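Long-range contacts in collagen adhesin (Staphylococcus aureus, PDB 1AMX), which binds collagen at the bacterial surface as an adhesin, here represented by its collagen-binding domain: residues 44-49 with 140-145; 58-63 with 134-139; 82-87 with 100-105; 152-157 with 175-180. All coordinates share one frame; numbering follows the deposited sequence.

Overall arrangement
All four contacts belong to a fold of two antiparallel sheets. Interactions 1 and 2 use the two ends of strand 135-145, with centres about 26 Å apart: each joins that strand to a loop, at one end through a histidine, a carboxylate and lysine methylenes, at the other through a lysine, a serine, two tyrosines and a bridging water. Interaction 2 lies at the surface; 1 and 4 are partly buried. Interaction 3 is the buried one, purely apolar between its side chains, and places a helix against neighbouring strand 77-90. Interaction 4 pairs two strands of the other sheet with regular backbone bonds; F153 from it packs on I145 of interaction 1, tying the sheets together.

Interaction 1: 44-49 with 140-145; sequences PEDTTH and NYKTKI
H49 turns its CG away from the carbonyl carbon and beside the backbone N (chi1 -70°), which stands the imidazole on the sheet beside K144. K144 leaves its backbone with CG anti to N and then kinks at chi2 (71°), and that bend carries CD over one face of the ring, 4.1 Å from the H49 ring centroid, in a CH-pi contact. The chain of K142, nearly straight as far as CE, crosses the histidine at about a right angle, with its CD 3.8 Å from H49 CB. At the ring's edge sits D46: its OD1 receives the proton of H49 ND1 over 3.2 Å, through the syn lone pair and almost in the imidazole plane. The same oxygen takes a weak bond from T48 N within the type I turn D46-H49. The backbones join where this turn leads into strand 49-56. I145 N donates to T48 O at 2.8 Å, practically straight (179°), and H49 pairs with K144 at a non-hydrogen-bonded antiparallel position, H49 CA lying 3.3 Å from T143 O. I145 also packs its side chain along the turn, CD1 3.8 Å from T47 O. Further along the strand, ND2 of N140, a residue identified as collagen-binding, is hydrogen-bonded to W52 O. The two lysines thus touch the histidine with their methylenes and keep their ammonium groups apart from it. K142 NZ is 5.3 Å from D46 OD2, so any attraction there acts without contact, whereas the bonded carboxylate fixes the ring's rotation and would be expected to stabilise a protonated imidazole.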
loop_
_atom_site.group_PDB
_atom_site.type_symbol
_atom_site.label_atom_id
_atom_site.label_comp_id
_atom_site.label_asym_id
_atom_site.label_seq_id
_atom_site.Cartn_x
_atom_site.Cartn_y
_atom_site.Cartn_z
ATOM N N PRO A 44 -4.586 10.264 17.643
ATOM C CA PRO A 44 -5.029 11.469 18.352
ATOM C C PRO A 44 -3.847 12.254 18.947
ATOM O O PRO A 44 -3.971 13.446 19.232
ATOM C CB PRO A 44 -5.948 10.903 19.431
ATOM C CG PRO A 44 -5.312 9.568 19.722
ATOM C CD PRO A 44 -5.016 9.046 18.347
ATOM N N GLU A 45 -2.708 11.580 19.125
ATOM C CA GLU A 45 -1.516 12.226 19.663
ATOM C C GLU A 45 -0.668 12.857 18.564
ATOM O O GLU A 45 0.423 13.383 18.828
ATOM C CB GLU A 45 -0.671 11.246 20.482
ATOM C CG GLU A 45 -0.333 9.945 19.795
ATOM C CD GLU A 45 -1.248 8.829 20.254
ATOM O OE1 GLU A 45 -1.150 8.428 21.443
ATOM O OE2 GLU A 45 -2.073 8.369 19.434
ATOM N N ASP A 46 -1.161 12.769 17.333
ATOM C CA ASP A 46 -0.476 13.327 16.186
ATOM C C ASP A 46 -1.523 13.782 15.188
ATOM O O ASP A 46 -1.795 13.110 14.205
ATOM C CB ASP A 46 0.446 12.298 15.549
ATOM C CG ASP A 46 1.247 12.876 14.393
ATOM O OD1 ASP A 46 1.165 14.104 14.141
ATOM O OD2 ASP A 46 1.960 12.100 13.729
ATOM N N THR A 47 -2.063 14.962 15.425
ATOM C CA THR A 47 -3.098 15.534 14.589
ATOM C C THR A 47 -2.628 16.170 13.282
ATOM O O THR A 47 -3.405 16.813 12.609
ATOM C CB THR A 47 -3.889 16.563 15.400
ATOM O OG1 THR A 47 -3.032 17.662 15.769
ATOM C CG2 THR A 47 -4.413 15.899 16.682
ATOM N N THR A 48 -1.362 16.010 12.921
ATOM C CA THR A 48 -0.864 16.605 11.695
ATOM C C THR A 48 -0.530 15.587 10.616
ATOM O O THR A 48 -0.072 15.969 9.536
ATOM C CB THR A 48 0.406 17.478 11.938
ATOM O OG1 THR A 48 1.406 16.701 12.611
ATOM C CG2 THR A 48 0.073 18.711 12.739
ATOM N N HIS A 49 -0.689 14.298 10.936
ATOM C CA HIS A 49 -0.406 13.200 9.998
ATOM C C HIS A 49 -1.576 12.218 9.933
ATOM O O HIS A 49 -2.312 12.030 10.908
ATOM C CB HIS A 49 0.820 12.425 10.440
ATOM C CG HIS A 49 2.103 13.222 10.279
ATOM N ND1 HIS A 49 2.600 14.084 11.270
ATOM C CD2 HIS A 49 2.975 13.289 9.255
ATOM C CE1 HIS A 49 3.715 14.621 10.821
ATOM N NE2 HIS A 49 3.950 14.158 9.624
ATOM N N ASN A 140 2.899 0.792 4.577
ATOM C CA ASN A 140 2.390 1.914 5.369
ATOM C C ASN A 140 3.232 3.166 5.129
ATOM O O ASN A 140 4.418 3.074 4.831
ATOM C CB ASN A 140 2.368 1.536 6.868
ATOM C CG ASN A 140 2.183 2.753 7.806
ATOM O OD1 ASN A 140 3.055 3.040 8.622
ATOM N ND2 ASN A 140 1.030 3.415 7.735
ATOM N N TYR A 141 2.572 4.315 5.176
ATOM C CA TYR A 141 3.222 5.601 5.016
ATOM C C TYR A 141 2.309 6.650 5.632
ATOM O O TYR A 141 1.152 6.372 5.989
ATOM C CB TYR A 141 3.483 5.909 3.541
ATOM C CG TYR A 141 2.230 5.898 2.711
ATOM C CD1 TYR A 141 1.439 7.032 2.609
ATOM C CD2 TYR A 141 1.817 4.735 2.049
ATOM C CE1 TYR A 141 0.270 7.021 1.874
ATOM C CE2 TYR A 141 0.638 4.708 1.306
ATOM C CZ TYR A 141 -0.130 5.856 1.223
ATOM O OH TYR A 141 -1.304 5.861 0.514
ATOM N N LYS A 142 2.839 7.850 5.796
ATOM C CA LYS A 142 2.053 8.915 6.354
ATOM C C LYS A 142 2.061 10.068 5.383
ATOM O O LYS A 142 2.974 10.197 4.553
ATOM C CB LYS A 142 2.669 9.466 7.632
ATOM C CG LYS A 142 2.480 8.669 8.895
ATOM C CD LYS A 142 3.146 9.403 10.058
ATOM C CE LYS A 142 2.816 8.811 11.407
ATOM N NZ LYS A 142 3.338 7.460 11.557
ATOM N N THR A 143 1.047 10.854 5.512
ATOM C CA THR A 143 0.922 12.081 4.758
ATOM C C THR A 143 0.827 13.195 5.771
ATOM O O THR A 143 0.142 13.070 6.794
ATOM C CB THR A 143 -0.332 12.062 3.884
ATOM O OG1 THR A 143 -1.479 11.844 4.690
ATOM C CG2 THR A 143 -0.306 10.973 2.812
ATOM N N LYS A 144 1.524 14.254 5.493
ATOM C CA LYS A 144 1.486 15.425 6.351
ATOM C C LYS A 144 0.269 16.241 5.888
ATOM O O LYS A 144 0.065 16.435 4.692
ATOM C CB LYS A 144 2.786 16.209 6.174
ATOM C CG LYS A 144 2.756 17.577 6.842
ATOM C CD LYS A 144 2.797 17.490 8.365
ATOM C CE LYS A 144 2.495 18.825 9.036
ATOM N NZ LYS A 144 3.090 19.963 8.326
ATOM N N ILE A 145 -0.571 16.663 6.823
ATOM C CA ILE A 145 -1.736 17.477 6.506
ATOM C C ILE A 145 -1.211 18.896 6.204
ATOM O O ILE A 145 -0.384 19.434 6.945
ATOM C CB ILE A 145 -2.720 17.488 7.688
ATOM C CG1 ILE A 145 -3.231 16.074 7.906
ATOM C CG2 ILE A 145 -3.870 18.462 7.456
ATOM C CD1 ILE A 145 -4.213 15.951 9.035
#

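Interaction 2: 58-63 with 134-139; sequences NEKSYV and YNSFSI
K60 NZ donates to S136 OG at 2.8 Å, although the lysine CG is modelled almost as near the same oxygen (2.9 Å), so the exact course of the chain is doubtful. S136 OG has a second partner, N57 O, and since that carbonyl can only accept, the serine hydroxyl would then both accept and donate. The backbone bond runs from Y134 N to S61 O, 3.1 Å long and nearly straight at 176°, yet the N-H comes in well above the carbonyl plane. Beside it, K60 O lies 3.4 Å from Y134 CA in a CA-H...O contact. In this jelly-roll sandwich of two antiparallel sheets, the contact ties the loop between strands 49-56 and 67-73 to the start of strand 135-145. N58 shares a water with that strand: the water donates to N58 OD1 at 2.9 Å and, weakly, to F137 O at 3.4 Å, while N58 ND2 serves V34 O and N55 O. S61 OG is bonded to E163 OE1, and S138 OG to OD1 of the collagen-binding N55. The buried N135 amide is satisfied by H92 N and Y131 O. At the surface, Y62 and Y134 meet obliquely, their ring planes 53° apart. Y62 extends its ring away from its own N (chi1 177°), bringing CD1 to 3.4 Å from Y134 OH, and Y134 CE2 lies at the edge of the Y62 ring.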
loop_
_atom_site.group_PDB
_atom_site.type_symbol
_atom_site.label_atom_id
_atom_site.label_comp_id
_atom_site.label_asym_id
_atom_site.label_seq_id
_atom_site.Cartn_x
_atom_site.Cartn_y
_atom_site.Cartn_z
ATOM N N ASN A 58 -3.660 -10.679 2.040
ATOM C CA ASN A 58 -3.942 -10.911 3.441
ATOM C C ASN A 58 -4.065 -12.347 3.884
ATOM O O ASN A 58 -3.897 -12.624 5.050
ATOM C CB ASN A 58 -5.219 -10.168 3.821
ATOM C CG ASN A 58 -5.069 -8.674 3.648
ATOM O OD1 ASN A 58 -4.272 -8.052 4.346
ATOM N ND2 ASN A 58 -5.767 -8.104 2.680
ATOM N N GLU A 59 -4.385 -13.257 2.976
ATOM C CA GLU A 59 -4.523 -14.662 3.346
ATOM C C GLU A 59 -3.367 -15.476 2.818
ATOM O O GLU A 59 -3.367 -16.689 2.936
ATOM C CB GLU A 59 -5.865 -15.252 2.873
ATOM C CG GLU A 59 -7.120 -14.561 3.453
ATOM C CD GLU A 59 -7.225 -14.565 4.995
ATOM O OE1 GLU A 59 -6.964 -15.608 5.643
ATOM O OE2 GLU A 59 -7.606 -13.510 5.561
ATOM N N LYS A 60 -2.389 -14.800 2.225
ATOM C CA LYS A 60 -1.191 -15.443 1.700
ATOM C C LYS A 60 -1.512 -16.560 0.715
ATOM O O LYS A 60 -0.945 -17.662 0.782
ATOM C CB LYS A 60 -0.329 -15.979 2.847
ATOM C CG LYS A 60 0.102 -14.917 3.853
ATOM C CD LYS A 60 0.579 -15.571 5.124
ATOM C CE LYS A 60 0.618 -14.590 6.266
ATOM N NZ LYS A 60 -0.687 -13.901 6.447
ATOM N N SER A 61 -2.391 -16.238 -0.227
ATOM C CA SER A 61 -2.807 -17.163 -1.261
ATOM C C SER A 61 -1.742 -17.246 -2.327
ATOM O O SER A 61 -0.845 -16.392 -2.401
ATOM C CB SER A 61 -4.063 -16.620 -1.948
ATOM O OG SER A 61 -5.007 -16.203 -0.977
ATOM N N TYR A 62 -1.860 -18.278 -3.121
ATOM C CA TYR A 62 -1.024 -18.400 -4.293
ATOM C C TYR A 62 -1.628 -17.403 -5.258
ATOM O O TYR A 62 -2.845 -17.176 -5.247
ATOM C CB TYR A 62 -1.056 -19.825 -4.834
ATOM C CG TYR A 62 -0.234 -19.969 -6.110
ATOM C CD1 TYR A 62 1.146 -20.182 -6.031
ATOM C CD2 TYR A 62 -0.862 -19.878 -7.353
ATOM C CE1 TYR A 62 1.896 -20.320 -7.202
ATOM C CE2 TYR A 62 -0.113 -20.011 -8.522
ATOM C CZ TYR A 62 1.264 -20.238 -8.447
ATOM O OH TYR A 62 1.978 -20.387 -9.589
ATOM N N VAL A 63 -0.809 -16.812 -6.070
ATOM C CA VAL A 63 -1.266 -15.756 -6.976
ATOM C C VAL A 63 -0.905 -16.171 -8.415
ATOM O O VAL A 63 0.209 -16.635 -8.682
ATOM C CB VAL A 63 -0.575 -14.467 -6.532
ATOM C CG1 VAL A 63 0.146 -13.749 -7.674
ATOM C CG2 VAL A 63 -1.546 -13.442 -5.941
ATOM N N TYR A 134 2.055 -16.541 -1.354
ATOM C CA TYR A 134 2.311 -16.972 0.016
ATOM C C TYR A 134 2.881 -15.935 0.968
ATOM O O TYR A 134 3.415 -16.287 2.008
ATOM C CB TYR A 134 3.206 -18.221 0.035
ATOM C CG TYR A 134 2.750 -19.368 -0.862
ATOM C CD1 TYR A 134 1.499 -19.989 -0.680
ATOM C CD2 TYR A 134 3.562 -19.809 -1.913
ATOM C CE1 TYR A 134 1.084 -21.013 -1.523
ATOM C CE2 TYR A 134 3.152 -20.822 -2.759
ATOM C CZ TYR A 134 1.917 -21.416 -2.560
ATOM O OH TYR A 134 1.529 -22.398 -3.433
ATOM N N ASN A 135 2.724 -14.668 0.632
ATOM C CA ASN A 135 3.230 -13.582 1.459
ATOM C C ASN A 135 2.217 -12.449 1.496
ATOM O O ASN A 135 1.613 -12.101 0.473
ATOM C CB ASN A 135 4.502 -12.999 0.842
ATOM C CG ASN A 135 5.692 -13.923 0.953
ATOM O OD1 ASN A 135 6.066 -14.302 2.064
ATOM N ND2 ASN A 135 6.286 -14.286 -0.150
ATOM N N SER A 136 2.046 -11.914 2.680
ATOM C CA SER A 136 1.221 -10.727 2.882
ATOM C C SER A 136 2.165 -9.536 2.909
ATOM O O SER A 136 3.251 -9.596 3.501
ATOM C CB SER A 136 0.495 -10.770 4.229
ATOM O OG SER A 136 0.021 -12.083 4.484
ATOM N N PHE A 137 1.751 -8.486 2.265
ATOM C CA PHE A 137 2.527 -7.255 2.231
ATOM C C PHE A 137 1.680 -6.148 2.821
ATOM O O PHE A 137 0.538 -5.933 2.410
ATOM C CB PHE A 137 2.887 -6.887 0.785
ATOM C CG PHE A 137 3.686 -7.969 0.057
ATOM C CD1 PHE A 137 3.016 -8.999 -0.612
ATOM C CD2 PHE A 137 5.086 -7.927 0.058
ATOM C CE1 PHE A 137 3.746 -9.992 -1.275
ATOM C CE2 PHE A 137 5.816 -8.922 -0.603
ATOM C CZ PHE A 137 5.145 -9.955 -1.269
ATOM N N SER A 138 2.232 -5.474 3.796
ATOM C CA SER A 138 1.551 -4.328 4.399
ATOM C C SER A 138 2.432 -3.114 4.170
ATOM O O SER A 138 3.515 -3.025 4.731
ATOM C CB SER A 138 1.327 -4.521 5.896
ATOM O OG SER A 138 0.670 -3.372 6.425
ATOM N N ILE A 139 2.007 -2.229 3.288
ATOM C CA ILE A 139 2.752 -1.030 2.981
ATOM C C ILE A 139 2.113 0.120 3.745
ATOM O O ILE A 139 0.917 0.368 3.624
ATOM C CB ILE A 139 2.724 -0.758 1.472
ATOM C CG1 ILE A 139 3.390 -1.931 0.739
ATOM C CG2 ILE A 139 3.382 0.605 1.147
ATOM C CD1 ILE A 139 3.393 -1.828 -0.755
HETATM O O HOH W 1 -1.397 -7.678 4.603
#

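Interaction 3: 82-87 with 100-105; sequences STLNIN and SAITDF
An apolar layer between a sheet and the helix lying over it is formed by L84 and I86 of strand 84-87 and by A101, I102 and F105 at the start of helix 101-108. The axes of 84-87 and 101-105 run roughly side by side, 32° apart in direction and 8.7 Å apart at closest approach, a separation filled by a single layer of side chains. I86 meets F105 with both branches: CD1 presses on its root, 3.9 Å from F105 CB and equally near CG, while CG2 stands 4.2 Å from F105 CD1. F105 starts with CG anti to the backbone N (chi1 170°), and its side chain crosses that of I86 at about a right angle; I86 CD1 approaches the ring obliquely. Two residues earlier on the strand and about a turn earlier on the helix, L84 CD1 touches I102 CG1 at 4.1 Å, side chains again crossed. Where the helix begins, the small side chain of A101 fits against the strand backbone, CB 3.7 Å from L84 O. N85, a collagen-binding residue, starts away from the helix and touches N140 and Y95, consistent with the helix covering the face turned from this residue. On the strand's own sheet, L84 and I86 touch I139 of strand 135-145, while I114 of strand 113-117 touches I86, I102 and F105, and F109 meets the F105 ring, extending the apolar layer into the second sheet.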
loop_
_atom_site.group_PDB
_atom_site.type_symbol
_atom_site.label_atom_id
_atom_site.label_comp_id
_atom_site.label_asym_id
_atom_site.label_seq_id
_atom_site.Cartn_x
_atom_site.Cartn_y
_atom_site.Cartn_z
ATOM N N SER A 82 9.818 9.613 3.809
ATOM C CA SER A 82 10.661 9.059 4.841
ATOM C C SER A 82 9.888 8.123 5.791
ATOM O O SER A 82 10.503 7.364 6.542
ATOM C CB SER A 82 11.334 10.184 5.618
ATOM O OG SER A 82 10.384 10.895 6.379
ATOM N N THR A 83 8.554 8.178 5.783
ATOM C CA THR A 83 7.760 7.300 6.660
ATOM C C THR A 83 7.321 5.974 6.013
ATOM O O THR A 83 6.639 5.156 6.646
ATOM C CB THR A 83 6.440 7.946 7.140
ATOM O OG1 THR A 83 5.666 8.360 6.023
ATOM C CG2 THR A 83 6.668 9.172 8.027
ATOM N N LEU A 84 7.722 5.771 4.781
ATOM C CA LEU A 84 7.338 4.570 4.000
ATOM C C LEU A 84 8.044 3.317 4.541
ATOM O O LEU A 84 9.279 3.241 4.566
ATOM C CB LEU A 84 7.745 4.792 2.531
ATOM C CG LEU A 84 7.154 3.798 1.511
ATOM C CD1 LEU A 84 7.834 2.428 1.538
ATOM C CD2 LEU A 84 5.662 3.533 1.703
ATOM N N ASN A 85 7.237 2.355 4.972
ATOM C CA ASN A 85 7.757 1.058 5.442
ATOM C C ASN A 85 6.893 -0.082 4.885
ATOM O O ASN A 85 5.692 0.082 4.621
ATOM C CB ASN A 85 7.871 1.021 6.963
ATOM C CG ASN A 85 6.538 1.051 7.671
ATOM O OD1 ASN A 85 6.215 2.048 8.309
ATOM N ND2 ASN A 85 5.748 0.010 7.594
ATOM N N ILE A 86 7.519 -1.238 4.714
ATOM C CA ILE A 86 6.865 -2.410 4.145
ATOM C C ILE A 86 7.125 -3.589 5.048
ATOM O O ILE A 86 8.264 -3.837 5.452
ATOM C CB ILE A 86 7.460 -2.694 2.763
ATOM C CG1 ILE A 86 7.527 -1.377 1.968
ATOM C CG2 ILE A 86 6.637 -3.759 2.032
ATOM C CD1 ILE A 86 8.553 -1.346 0.868
ATOM N N ASN A 87 6.055 -4.247 5.454
ATOM C CA ASN A 87 6.155 -5.413 6.305
ATOM C C ASN A 87 5.720 -6.620 5.485
ATOM O O ASN A 87 4.590 -6.659 4.992
ATOM C CB ASN A 87 5.231 -5.265 7.506
ATOM C CG ASN A 87 5.470 -6.327 8.564
ATOM O OD1 ASN A 87 6.551 -6.901 8.659
ATOM N ND2 ASN A 87 4.459 -6.581 9.377
ATOM N N SER A 100 16.337 3.598 2.847
ATOM C CA SER A 100 16.597 2.689 1.735
ATOM C C SER A 100 15.494 1.633 1.557
ATOM O O SER A 100 15.598 0.794 0.671
ATOM C CB SER A 100 17.982 2.019 1.877
ATOM O OG SER A 100 18.159 1.386 3.142
ATOM N N ALA A 101 14.422 1.724 2.344
ATOM C CA ALA A 101 13.293 0.765 2.309
ATOM C C ALA A 101 12.864 0.235 0.921
ATOM O O ALA A 101 12.840 -0.980 0.675
ATOM C CB ALA A 101 12.095 1.381 3.019
ATOM N N ILE A 102 12.520 1.161 0.027
ATOM C CA ILE A 102 12.098 0.832 -1.326
ATOM C C ILE A 102 13.184 0.058 -2.026
ATOM O O ILE A 102 12.930 -1.036 -2.514
ATOM C CB ILE A 102 11.728 2.097 -2.134
ATOM C CG1 ILE A 102 10.419 2.683 -1.604
ATOM C CG2 ILE A 102 11.610 1.774 -3.612
ATOM C CD1 ILE A 102 9.884 3.823 -2.411
ATOM N N THR A 103 14.409 0.578 -2.014
ATOM C CA THR A 103 15.536 -0.100 -2.659
ATOM C C THR A 103 15.896 -1.483 -2.064
ATOM O O THR A 103 16.225 -2.428 -2.803
ATOM C CB THR A 103 16.780 0.840 -2.716
ATOM O OG1 THR A 103 16.503 1.949 -3.595
ATOM C CG2 THR A 103 18.022 0.083 -3.204
ATOM N N ASP A 104 15.814 -1.606 -0.742
ATOM C CA ASP A 104 16.100 -2.867 -0.049
ATOM C C ASP A 104 15.037 -3.901 -0.372
ATOM O O ASP A 104 15.331 -5.088 -0.467
ATOM C CB ASP A 104 16.177 -2.646 1.463
ATOM C CG ASP A 104 17.422 -1.835 1.875
ATOM O OD1 ASP A 104 18.241 -1.489 0.989
ATOM O OD2 ASP A 104 17.575 -1.561 3.087
ATOM N N PHE A 105 13.806 -3.428 -0.555
ATOM C CA PHE A 105 12.667 -4.269 -0.909
ATOM C C PHE A 105 12.742 -4.736 -2.360
ATOM O O PHE A 105 12.540 -5.908 -2.645
ATOM C CB PHE A 105 11.367 -3.499 -0.700
ATOM C CG PHE A 105 10.164 -4.190 -1.263
ATOM C CD1 PHE A 105 9.559 -5.221 -0.568
ATOM C CD2 PHE A 105 9.650 -3.814 -2.494
ATOM C CE1 PHE A 105 8.453 -5.872 -1.100
ATOM C CE2 PHE A 105 8.558 -4.452 -3.025
ATOM C CZ PHE A 105 7.955 -5.487 -2.329
#

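Interaction 4: 152-157 with 175-180; sequences EFVNNS and NHTVHN
E152 lies alongside H179, its carboxylate brought to the edge of the imidazole with the two planes 74° apart. E152 OE2 approaches H179 CD2 to 3.1 Å in the ring plane; NE2 of the same ring is 3.4 Å from OE2, but the angle is too poor for a hydrogen bond. The next residue begins the regular pairing. F153 N donates to V178 O at 3.0 Å, in the carbonyl plane, and V178 N returns a bond to F153 O at 2.7 Å, while the phenylalanine ring leaves on the same face as V178. V154 opposes T177 in a non-hydrogen-bonded pair, the two side chains parallel and V154 CB 3.7 Å from T177 OG1. Its chi1 of -2° is nearly eclipsed, which suggests either strain or an imprecise rotamer. N155 closes a second hydrogen-bonded pair with H176: N155 N to H176 O and H176 N to N155 O are both 2.8 Å. The amide nitrogen of N155 goes to D71 OD1. N156 then crosses the side chain of N175 obliquely, and S157 OG is bonded to F174 O and Y36 OH. This is an antiparallel beta ladder, its strands running at 162° to each other. Strand 67-73 flanks strand 152-161 as well, through V154 with Q74 just past its end and N156 with Q72. On the face of F153 and N155, V50 and W52 of strand 49-56 in the facing sheet pack on V178, W52 also reaches N155 and H176, and I145 of strand 135-145 meets the F153 ring.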
loop_
_atom_site.group_PDB
_atom_site.type_symbol
_atom_site.label_atom_id
_atom_site.label_comp_id
_atom_site.label_asym_id
_atom_site.label_seq_id
_atom_site.Cartn_x
_atom_site.Cartn_y
_atom_site.Cartn_z
ATOM N N GLU A 152 -11.779 15.805 5.992
ATOM C CA GLU A 152 -11.675 14.472 5.415
ATOM C C GLU A 152 -10.483 14.356 4.481
ATOM O O GLU A 152 -10.207 15.251 3.682
ATOM C CB GLU A 152 -12.965 14.114 4.662
ATOM C CG GLU A 152 -14.147 13.716 5.561
ATOM C CD GLU A 152 -15.460 13.489 4.789
ATOM O OE1 GLU A 152 -15.494 13.751 3.554
ATOM O OE2 GLU A 152 -16.459 13.061 5.424
ATOM N N PHE A 153 -9.753 13.266 4.621
ATOM C CA PHE A 153 -8.603 13.017 3.796
ATOM C C PHE A 153 -8.855 11.684 3.123
ATOM O O PHE A 153 -9.136 10.677 3.782
ATOM C CB PHE A 153 -7.330 13.002 4.665
ATOM C CG PHE A 153 -7.181 14.334 5.382
ATOM C CD1 PHE A 153 -6.580 15.408 4.724
ATOM C CD2 PHE A 153 -7.668 14.480 6.682
ATOM C CE1 PHE A 153 -6.490 16.648 5.360
ATOM C CE2 PHE A 153 -7.587 15.724 7.314
ATOM C CZ PHE A 153 -7.002 16.810 6.651
ATOM N N VAL A 154 -8.780 11.672 1.815
ATOM C CA VAL A 154 -9.059 10.430 1.101
ATOM C C VAL A 154 -7.857 9.987 0.289
ATOM O O VAL A 154 -7.035 10.796 -0.157
ATOM C CB VAL A 154 -10.315 10.565 0.214
ATOM C CG1 VAL A 154 -10.991 11.934 0.312
ATOM C CG2 VAL A 154 -10.048 10.343 -1.275
ATOM N N ASN A 155 -7.810 8.698 0.161
ATOM C CA ASN A 155 -6.794 8.004 -0.591
ATOM C C ASN A 155 -7.530 7.046 -1.510
ATOM O O ASN A 155 -8.367 6.282 -1.063
ATOM C CB ASN A 155 -5.912 7.218 0.354
ATOM C CG ASN A 155 -4.728 6.610 -0.359
ATOM O OD1 ASN A 155 -4.437 5.434 -0.167
ATOM N ND2 ASN A 155 -4.035 7.348 -1.190
ATOM N N ASN A 156 -7.273 7.139 -2.803
ATOM C CA ASN A 156 -7.917 6.251 -3.769
ATOM C C ASN A 156 -6.867 5.250 -4.256
ATOM O O ASN A 156 -5.680 5.569 -4.266
ATOM C CB ASN A 156 -8.403 7.051 -5.000
ATOM C CG ASN A 156 -9.486 8.061 -4.681
ATOM O OD1 ASN A 156 -10.175 7.980 -3.668
ATOM N ND2 ASN A 156 -9.649 9.027 -5.568
ATOM N N SER A 157 -7.282 4.043 -4.641
ATOM C CA SER A 157 -6.352 3.051 -5.194
ATOM C C SER A 157 -7.081 2.107 -6.144
ATOM O O SER A 157 -8.300 1.966 -6.046
ATOM C CB SER A 157 -5.650 2.230 -4.105
ATOM O OG SER A 157 -6.533 1.385 -3.394
ATOM N N ASN A 175 -10.849 2.525 -2.186
ATOM C CA ASN A 175 -10.563 3.861 -1.669
ATOM C C ASN A 175 -10.827 3.865 -0.196
ATOM O O ASN A 175 -11.447 2.922 0.329
ATOM C CB ASN A 175 -11.488 4.904 -2.298
ATOM C CG ASN A 175 -11.570 4.766 -3.802
ATOM O OD1 ASN A 175 -12.610 5.059 -4.387
ATOM N ND2 ASN A 175 -10.517 4.335 -4.448
ATOM N N HIS A 176 -10.329 4.905 0.477
ATOM C CA HIS A 176 -10.564 5.086 1.897
ATOM C C HIS A 176 -10.533 6.566 2.253
ATOM O O HIS A 176 -9.780 7.342 1.667
ATOM C CB HIS A 176 -9.594 4.274 2.778
ATOM C CG HIS A 176 -10.061 4.125 4.198
ATOM N ND1 HIS A 176 -9.551 4.867 5.243
ATOM C CD2 HIS A 176 -11.018 3.334 4.741
ATOM C CE1 HIS A 176 -10.170 4.542 6.364
ATOM N NE2 HIS A 176 -11.066 3.614 6.085
ATOM N N THR A 177 -11.422 6.950 3.163
ATOM C CA THR A 177 -11.524 8.321 3.640
ATOM C C THR A 177 -11.310 8.332 5.147
ATOM O O THR A 177 -11.987 7.591 5.871
ATOM C CB THR A 177 -12.913 8.911 3.325
ATOM O OG1 THR A 177 -13.107 8.910 1.908
ATOM C CG2 THR A 177 -13.013 10.336 3.806
ATOM N N VAL A 178 -10.313 9.087 5.607
ATOM C CA VAL A 178 -10.068 9.206 7.031
ATOM C C VAL A 178 -10.822 10.438 7.454
ATOM O O VAL A 178 -10.736 11.477 6.794
ATOM C CB VAL A 178 -8.596 9.357 7.354
ATOM C CG1 VAL A 178 -8.426 9.828 8.786
ATOM C CG2 VAL A 178 -7.910 8.025 7.182
ATOM N N HIS A 179 -11.623 10.300 8.501
ATOM C CA HIS A 179 -12.429 11.407 8.993
ATOM C C HIS A 179 -11.739 12.117 10.124
ATOM O O HIS A 179 -10.819 11.585 10.753
ATOM C CB HIS A 179 -13.820 10.938 9.439
ATOM C CG HIS A 179 -14.628 10.325 8.335
ATOM N ND1 HIS A 179 -14.662 8.963 8.103
ATOM C CD2 HIS A 179 -15.368 10.891 7.353
ATOM C CE1 HIS A 179 -15.380 8.722 7.020
ATOM N NE2 HIS A 179 -15.820 9.876 6.546
ATOM N N ASN A 180 -12.224 13.316 10.387
ATOM C CA ASN A 180 -11.687 14.178 11.425
ATOM C C ASN A 180 -12.880 15.029 11.936
ATOM O O ASN A 180 -14.028 14.784 11.465
ATOM C CB ASN A 180 -10.585 15.051 10.794
ATOM C CG ASN A 180 -9.723 15.760 11.815
ATOM O OD1 ASN A 180 -9.186 15.139 12.746
ATOM N ND2 ASN A 180 -9.542 17.065 11.622
ATOM O OXT ASN A 180 -12.668 15.919 12.799
#